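Local atomic coordinates of 28 kDa product (Pseudomonas syringae pv. phaseolicola, PDB entry 1UKF), a protein that acts as a papain-like cysteine protease that cleaves itself, interacts with PBS1 in infected plant cells, elicits the hypersensitive response in resistant plants and probably impairs defence in others. Residues C18-S30 with H132-F146. Sequence-based numbering, arbitrary orientation.
Sequences CAGLSTEWLVMSS and HAIACSCEGSQFKLF
C18 SG and H132 ND1, 3.7 Å apart, show how papain-like proteases build an active site across two elements: the catalytic cysteine begins helix 18-27, the catalytic histidine stands on a strand. With chi1 at 47°, C18 SG lies between its backbone N and carbonyl carbon, where A133 N meets it in a straight N-H...S hydrogen bond (3.5 Å, 179°). H132 NE2 is hydrogen-bonded to D147 OD1, the third catalytic residue.

Helix 18-27 runs almost parallel to strand 132-139, and small side chains let it come near: A133 CB rests on A19 CA, while A135 CB sits against S22 O, L26 CG and W25 CE3. S22 OG turns back to C18 O, which S22 N also grips, from the opposite face. W25 CG is anti to its backbone N (chi1 -179°), which stacks the five-membered ring, offset, on the F146 ring; F146 CB sits 3.4 Å from the centroid of that five-membered ring, and S29 CB lies on the opposite face, over the benzo ring. K144 CB meets the benzo edge, and the extended chain carries K144 NZ to S29 O (2.9 Å) and a salt bridge with E139 OE2 (2.8 Å). One water joins S29 OG, S137 OG and E139 OE2.

W25 NE1 reaches E152 on strand 151-156, helix 46-67 flanks A19, and helix 160-173 packs against I134 and L145, whose side chains point away from helix 18-27.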
ATOM      1  N   CYS A  18       0.616   6.579   6.745  1.00  8.66           N
ATOM      2  CA  CYS A  18       0.529   5.398   5.889  1.00  9.19           C
ATOM      3  C   CYS A  18       1.412   5.341   4.648  1.00  7.82           C
ATOM      4  O   CYS A  18       2.041   4.309   4.401  1.00  8.52           O
ATOM      5  CB  CYS A  18      -0.933   5.119   5.504  1.00  8.65           C
ATOM      6  SG  CYS A  18      -1.920   6.515   4.916  1.00 12.41           S
ATOM      7  N   ALA A  19       1.474   6.416   3.867  1.00  8.86           N
ATOM      8  CA  ALA A  19       2.309   6.399   2.671  1.00  9.51           C
ATOM      9  C   ALA A  19       3.777   6.205   3.046  1.00  8.58           C
ATOM     10  O   ALA A  19       4.491   5.435   2.401  1.00  8.94           O
ATOM     11  CB  ALA A  19       2.127   7.687   1.873  1.00 10.12           C
ATOM     12  N   GLY A  20       4.221   6.907   4.086  1.00  9.03           N
ATOM     13  CA  GLY A  20       5.599   6.788   4.533  1.00  8.59           C
ATOM     14  C   GLY A  20       5.923   5.401   5.063  1.00  8.29           C
ATOM     15  O   GLY A  20       6.967   4.838   4.733  1.00  8.87           O
ATOM     16  N   LEU A  21       5.041   4.851   5.897  1.00  8.17           N
ATOM     17  CA  LEU A  21       5.241   3.514   6.449  1.00  8.69           C
ATOM     18  C   LEU A  21       5.226   2.464   5.345  1.00  8.46           C
ATOM     19  O   LEU A  21       6.030   1.530   5.361  1.00  8.91           O
ATOM     20  CB  LEU A  21       4.148   3.186   7.469  1.00  9.43           C
ATOM     21  CG  LEU A  21       4.214   3.916   8.814  1.00  9.97           C
ATOM     22  CD1 LEU A  21       2.924   3.678   9.588  1.00 10.72           C
ATOM     23  CD2 LEU A  21       5.424   3.431   9.613  1.00 11.84           C
ATOM     24  N   SER A  22       4.311   2.611   4.392  1.00  8.46           N
ATOM     25  CA  SER A  22       4.206   1.664   3.291  1.00  8.45           C
ATOM     26  C   SER A  22       5.469   1.686   2.443  1.00  8.28           C
ATOM     27  O   SER A  22       5.940   0.639   1.990  1.00  9.01           O
ATOM     28  CB  SER A  22       2.982   1.981   2.430  1.00  8.81           C
ATOM     29  OG  SER A  22       1.795   1.713   3.152  1.00  9.97           O
ATOM     30  N   THR A  23       6.024   2.875   2.227  1.00  9.13           N
ATOM     31  CA  THR A  23       7.241   2.979   1.434  1.00 10.18           C
ATOM     32  C   THR A  23       8.422   2.387   2.205  1.00  9.16           C
ATOM     33  O   THR A  23       9.271   1.715   1.618  1.00  9.88           O
ATOM     34  CB  THR A  23       7.525   4.440   1.037  1.00  9.59           C
ATOM     35  OG1 THR A  23       6.416   4.941   0.277  1.00  9.91           O
ATOM     36  CG2 THR A  23       8.776   4.529   0.173  1.00 10.24           C
ATOM     37  N   GLU A  24       8.472   2.613   3.517  1.00  9.41           N
ATOM     38  CA  GLU A  24       9.548   2.046   4.331  1.00 10.30           C
ATOM     39  C   GLU A  24       9.445   0.519   4.257  1.00 11.21           C
ATOM     40  O   GLU A  24      10.456  -0.173   4.147  1.00 11.78           O
ATOM     41  CB  GLU A  24       9.430   2.531   5.783  1.00 10.70           C
ATOM     42  CG  GLU A  24      10.404   1.888   6.783  1.00 12.30           C
ATOM     43  CD  GLU A  24      11.865   2.230   6.536  1.00 12.22           C
ATOM     44  OE1 GLU A  24      12.163   3.114   5.706  1.00 13.48           O
ATOM     45  OE2 GLU A  24      12.728   1.609   7.196  1.00 15.14           O
ATOM     46  N   TRP A  25       8.224  -0.009   4.299  1.00 10.17           N
ATOM     47  CA  TRP A  25       8.043  -1.455   4.209  1.00 10.21           C
ATOM     48  C   TRP A  25       8.562  -1.947   2.857  1.00 10.46           C
ATOM     49  O   TRP A  25       9.221  -2.983   2.784  1.00 12.12           O
ATOM     50  CB  TRP A  25       6.564  -1.830   4.356  1.00 10.21           C
ATOM     51  CG  TRP A  25       6.322  -3.315   4.288  1.00  9.05           C
ATOM     52  CD1 TRP A  25       6.401  -4.212   5.318  1.00  8.86           C
ATOM     53  CD2 TRP A  25       5.983  -4.072   3.122  1.00  8.65           C
ATOM     54  NE1 TRP A  25       6.130  -5.480   4.863  1.00  9.47           N
ATOM     55  CE2 TRP A  25       5.870  -5.424   3.518  1.00  9.54           C
ATOM     56  CE3 TRP A  25       5.763  -3.741   1.778  1.00  9.63           C
ATOM     57  CZ2 TRP A  25       5.543  -6.445   2.619  1.00 10.47           C
ATOM     58  CZ3 TRP A  25       5.437  -4.753   0.885  1.00  9.76           C
ATOM     59  CH2 TRP A  25       5.329  -6.090   1.309  1.00  9.40           C
ATOM     60  N   LEU A  26       8.269  -1.213   1.785  1.00 10.83           N
ATOM     61  CA  LEU A  26       8.735  -1.610   0.462  1.00 12.16           C
ATOM     62  C   LEU A  26      10.254  -1.705   0.426  1.00 12.41           C
ATOM     63  O   LEU A  26      10.809  -2.640  -0.156  1.00 15.25           O
ATOM     64  CB  LEU A  26       8.262  -0.615  -0.605  1.00 12.21           C
ATOM     65  CG  LEU A  26       6.813  -0.744  -1.084  1.00 12.35           C
ATOM     66  CD1 LEU A  26       6.474   0.400  -2.033  1.00 13.19           C
ATOM     67  CD2 LEU A  26       6.621  -2.085  -1.783  1.00 13.08           C
ATOM     68  N   VAL A  27      10.923  -0.744   1.056  1.00 12.49           N
ATOM     69  CA  VAL A  27      12.380  -0.731   1.083  1.00 14.68           C
ATOM     70  C   VAL A  27      12.966  -1.965   1.761  1.00 14.90           C
ATOM     71  O   VAL A  27      13.950  -2.527   1.282  1.00 16.26           O
ATOM     72  CB  VAL A  27      12.912   0.536   1.789  1.00 13.38           C
ATOM     73  CG1 VAL A  27      14.427   0.446   1.966  1.00 16.17           C
ATOM     74  CG2 VAL A  27      12.554   1.768   0.970  1.00 15.62           C
ATOM     75  N   MET A  28      12.366  -2.403   2.863  1.00 14.13           N
ATOM     76  CA  MET A  28      12.897  -3.576   3.549  1.00 17.07           C
ATOM     77  C   MET A  28      11.943  -4.767   3.613  1.00 14.88           C
ATOM     78  O   MET A  28      11.984  -5.562   4.551  1.00 15.37           O
ATOM     79  CB  MET A  28      13.376  -3.190   4.956  1.00 21.04           C
ATOM     80  CG  MET A  28      12.522  -2.158   5.678  1.00 22.06           C
ATOM     81  SD  MET A  28      10.867  -2.733   6.066  1.00 26.54           S
ATOM     82  CE  MET A  28      11.209  -3.805   7.466  1.00 24.81           C
ATOM     83  N   SER A  29      11.116  -4.913   2.582  1.00 14.06           N
ATOM     84  CA  SER A  29      10.144  -5.999   2.517  1.00 14.37           C
ATOM     85  C   SER A  29      10.769  -7.391   2.454  1.00 14.69           C
ATOM     86  O   SER A  29      10.115  -8.379   2.779  1.00 13.99           O
ATOM     87  CB  SER A  29       9.218  -5.801   1.313  1.00 15.90           C
ATOM     88  OG  SER A  29       9.959  -5.689   0.110  1.00 18.62           O
ATOM     89  N   SER A  30      12.033  -7.469   2.052  1.00 15.85           N
ATOM     90  CA  SER A  30      12.708  -8.759   1.947  1.00 18.76           C
ATOM     91  C   SER A  30      13.619  -9.064   3.130  1.00 18.84           C
ATOM     92  O   SER A  30      14.254 -10.120   3.168  1.00 20.36           O
ATOM     93  CB  SER A  30      13.536  -8.814   0.662  1.00 19.92           C
ATOM     94  OG  SER A  30      14.621  -7.904   0.728  1.00 23.95           O
ATOM     95  N   HIS A 132      -5.875   6.158   1.809  1.00 12.97           N
ATOM     96  CA  HIS A 132      -5.099   5.260   2.652  1.00 11.21           C
ATOM     97  C   HIS A 132      -4.132   4.443   1.805  1.00 13.28           C
ATOM     98  O   HIS A 132      -4.536   3.708   0.899  1.00 15.46           O
ATOM     99  CB  HIS A 132      -6.001   4.314   3.431  1.00 10.73           C
ATOM    100  CG  HIS A 132      -5.242   3.351   4.287  1.00 10.16           C
ATOM    101  ND1 HIS A 132      -4.381   3.767   5.280  1.00 11.44           N
ATOM    102  CD2 HIS A 132      -5.191   1.998   4.284  1.00 10.29           C
ATOM    103  CE1 HIS A 132      -3.833   2.711   5.852  1.00  9.97           C
ATOM    104  NE2 HIS A 132      -4.307   1.626   5.268  1.00  9.86           N
ATOM    105  N   ALA A 133      -2.854   4.550   2.131  1.00  9.95           N
ATOM    106  CA  ALA A 133      -1.818   3.862   1.384  1.00  9.34           C
ATOM    107  C   ALA A 133      -1.399   2.534   1.990  1.00  8.98           C
ATOM    108  O   ALA A 133      -1.297   2.397   3.209  1.00  9.93           O
ATOM    109  CB  ALA A 133      -0.609   4.770   1.256  1.00 10.90           C
ATOM    110  N   ILE A 134      -1.175   1.557   1.118  1.00  8.18           N
ATOM    111  CA  ILE A 134      -0.707   0.236   1.510  1.00  8.59           C
ATOM    112  C   ILE A 134       0.360  -0.139   0.485  1.00  7.41           C
ATOM    113  O   ILE A 134       0.589   0.594  -0.479  1.00  7.77           O
ATOM    114  CB  ILE A 134      -1.849  -0.818   1.517  1.00  8.82           C
ATOM    115  CG1 ILE A 134      -2.444  -0.995   0.117  1.00  9.78           C
ATOM    116  CG2 ILE A 134      -2.923  -0.397   2.514  1.00 10.03           C
ATOM    117  CD1 ILE A 134      -3.515  -2.071   0.032  1.00 11.68           C
ATOM    118  N   ALA A 135       1.030  -1.266   0.685  1.00  8.19           N
ATOM    119  CA  ALA A 135       2.068  -1.673  -0.251  1.00  8.35           C
ATOM    120  C   ALA A 135       2.085  -3.176  -0.432  1.00  8.08           C
ATOM    121  O   ALA A 135       1.550  -3.925   0.382  1.00  8.61           O
ATOM    122  CB  ALA A 135       3.438  -1.191   0.239  1.00  9.63           C
ATOM    123  N   CYS A 136       2.701  -3.623  -1.514  1.00  8.02           N
ATOM    124  CA  CYS A 136       2.802  -5.050  -1.761  1.00  9.41           C
ATOM    125  C   CYS A 136       4.022  -5.359  -2.610  1.00  9.35           C
ATOM    126  O   CYS A 136       4.530  -4.503  -3.337  1.00  9.79           O
ATOM    127  CB  CYS A 136       1.523  -5.594  -2.420  1.00  9.40           C
ATOM    128  SG  CYS A 136       1.069  -4.863  -4.005  1.00 10.18           S
ATOM    129  N   SER A 137       4.504  -6.588  -2.480  1.00 10.05           N
ATOM    130  CA  SER A 137       5.672  -7.048  -3.210  1.00 10.68           C
ATOM    131  C   SER A 137       5.481  -8.520  -3.509  1.00 10.43           C
ATOM    132  O   SER A 137       5.099  -9.298  -2.633  1.00 12.08           O
ATOM    133  CB  SER A 137       6.929  -6.847  -2.368  1.00 10.52           C
ATOM    134  OG  SER A 137       8.074  -7.360  -3.030  1.00 13.32           O
ATOM    135  N   CYS A 138       5.739  -8.897  -4.753  1.00 10.15           N
ATOM    136  CA  CYS A 138       5.589 -10.280  -5.160  1.00 12.32           C
ATOM    137  C   CYS A 138       6.970 -10.857  -5.421  1.00 13.82           C
ATOM    138  O   CYS A 138       7.669 -10.431  -6.343  1.00 14.46           O
ATOM    139  CB  CYS A 138       4.722 -10.359  -6.417  1.00 11.95           C
ATOM    140  SG  CYS A 138       4.105 -12.007  -6.800  1.00 14.91           S
ATOM    141  N   GLU A 139       7.360 -11.802  -4.569  1.00 16.40           N
ATOM    142  CA  GLU A 139       8.651 -12.478  -4.653  1.00 17.69           C
ATOM    143  C   GLU A 139       8.417 -13.909  -5.131  1.00 18.74           C
ATOM    144  O   GLU A 139       8.099 -14.787  -4.333  1.00 17.92           O
ATOM    145  CB  GLU A 139       9.324 -12.505  -3.274  1.00 20.34           C
ATOM    146  CG  GLU A 139       9.834 -11.158  -2.781  1.00 23.59           C
ATOM    147  CD  GLU A 139      10.340 -11.212  -1.345  1.00 25.91           C
ATOM    148  OE1 GLU A 139      11.058 -12.172  -0.995  1.00 28.97           O
ATOM    149  OE2 GLU A 139      10.031 -10.284  -0.569  1.00 26.51           O
ATOM    150  N   GLY A 140       8.572 -14.141  -6.430  1.00 17.82           N
ATOM    151  CA  GLY A 140       8.347 -15.473  -6.961  1.00 17.71           C
ATOM    152  C   GLY A 140       6.892 -15.867  -6.788  1.00 17.06           C
ATOM    153  O   GLY A 140       6.001 -15.174  -7.272  1.00 18.84           O
ATOM    154  N   SER A 141       6.645 -16.973  -6.091  1.00 17.05           N
ATOM    155  CA  SER A 141       5.278 -17.433  -5.861  1.00 16.96           C
ATOM    156  C   SER A 141       4.647 -16.772  -4.636  1.00 16.61           C
ATOM    157  O   SER A 141       3.440 -16.870  -4.421  1.00 17.62           O
ATOM    158  CB  SER A 141       5.259 -18.953  -5.677  1.00 17.21           C
ATOM    159  OG  SER A 141       3.950 -19.411  -5.381  1.00 20.29           O
ATOM    160  N   GLN A 142       5.470 -16.087  -3.848  1.00 15.69           N
ATOM    161  CA  GLN A 142       5.019 -15.431  -2.622  1.00 15.68           C
ATOM    162  C   GLN A 142       4.570 -13.974  -2.780  1.00 14.67           C
ATOM    163  O   GLN A 142       5.368 -13.102  -3.122  1.00 18.13           O
ATOM    164  CB  GLN A 142       6.137 -15.512  -1.578  1.00 17.13           C
ATOM    165  CG  GLN A 142       5.861 -14.784  -0.270  1.00 20.14           C
ATOM    166  CD  GLN A 142       7.041 -14.852   0.681  1.00 20.65           C
ATOM    167  OE1 GLN A 142       8.182 -14.598   0.291  1.00 23.95           O
ATOM    168  NE2 GLN A 142       6.773 -15.191   1.936  1.00 22.84           N
ATOM    169  N   PHE A 143       3.291 -13.721  -2.519  1.00 11.86           N
ATOM    170  CA  PHE A 143       2.741 -12.371  -2.601  1.00 11.61           C
ATOM    171  C   PHE A 143       2.624 -11.805  -1.186  1.00 11.24           C
ATOM    172  O   PHE A 143       1.956 -12.389  -0.332  1.00 11.76           O
ATOM    173  CB  PHE A 143       1.363 -12.383  -3.265  1.00 12.03           C
ATOM    174  CG  PHE A 143       0.711 -11.029  -3.323  1.00 10.64           C
ATOM    175  CD1 PHE A 143       1.260 -10.011  -4.096  1.00 11.82           C
ATOM    176  CD2 PHE A 143      -0.437 -10.763  -2.582  1.00 11.04           C
ATOM    177  CE1 PHE A 143       0.676  -8.744  -4.129  1.00 11.47           C
ATOM    178  CE2 PHE A 143      -1.028  -9.499  -2.609  1.00 11.39           C
ATOM    179  CZ  PHE A 143      -0.469  -8.488  -3.385  1.00 11.17           C
ATOM    180  N   LYS A 144       3.286 -10.676  -0.945  1.00 10.46           N
ATOM    181  CA  LYS A 144       3.270 -10.023   0.364  1.00 10.74           C
ATOM    182  C   LYS A 144       2.514  -8.702   0.279  1.00 10.08           C
ATOM    183  O   LYS A 144       2.704  -7.940  -0.665  1.00 10.37           O
ATOM    184  CB  LYS A 144       4.695  -9.717   0.835  1.00 11.37           C
ATOM    185  CG  LYS A 144       5.631 -10.902   0.984  1.00 13.79           C
ATOM    186  CD  LYS A 144       7.009 -10.407   1.417  1.00 15.09           C
ATOM    187  CE  LYS A 144       7.991 -11.546   1.631  1.00 17.65           C
ATOM    188  NZ  LYS A 144       9.333 -11.027   2.015  1.00 19.04           N
ATOM    189  N   LEU A 145       1.672  -8.430   1.271  1.00  9.78           N
ATOM    190  CA  LEU A 145       0.922  -7.183   1.300  1.00 10.06           C
ATOM    191  C   LEU A 145       0.967  -6.601   2.704  1.00  9.36           C
ATOM    192  O   LEU A 145       0.756  -7.307   3.691  1.00 10.09           O
ATOM    193  CB  LEU A 145      -0.528  -7.412   0.860  1.00 10.89           C
ATOM    194  CG  LEU A 145      -1.400  -6.152   0.787  1.00 10.94           C
ATOM    195  CD1 LEU A 145      -2.459  -6.326  -0.285  1.00 13.86           C
ATOM    196  CD2 LEU A 145      -2.031  -5.867   2.145  1.00 12.79           C
ATOM    197  N   PHE A 146       1.258  -5.309   2.787  1.00  8.07           N
ATOM    198  CA  PHE A 146       1.332  -4.615   4.066  1.00  8.24           C
ATOM    199  C   PHE A 146       0.345  -3.460   4.116  1.00  7.34           C
ATOM    200  O   PHE A 146       0.339  -2.592   3.238  1.00  7.99           O
ATOM    201  CB  PHE A 146       2.756  -4.084   4.300  1.00  7.69           C
ATOM    202  CG  PHE A 146       2.858  -3.068   5.417  1.00  7.71           C
ATOM    203  CD1 PHE A 146       2.603  -3.427   6.739  1.00  8.39           C
ATOM    204  CD2 PHE A 146       3.210  -1.752   5.141  1.00  8.18           C
ATOM    205  CE1 PHE A 146       2.701  -2.487   7.764  1.00  8.69           C
ATOM    206  CE2 PHE A 146       3.310  -0.807   6.161  1.00  9.71           C
ATOM    207  CZ  PHE A 146       3.054  -1.178   7.473  1.00  8.15           C
TER
HETATM  208  O   HOH W   1      10.320  -7.826  -1.465  1.00 25.43           O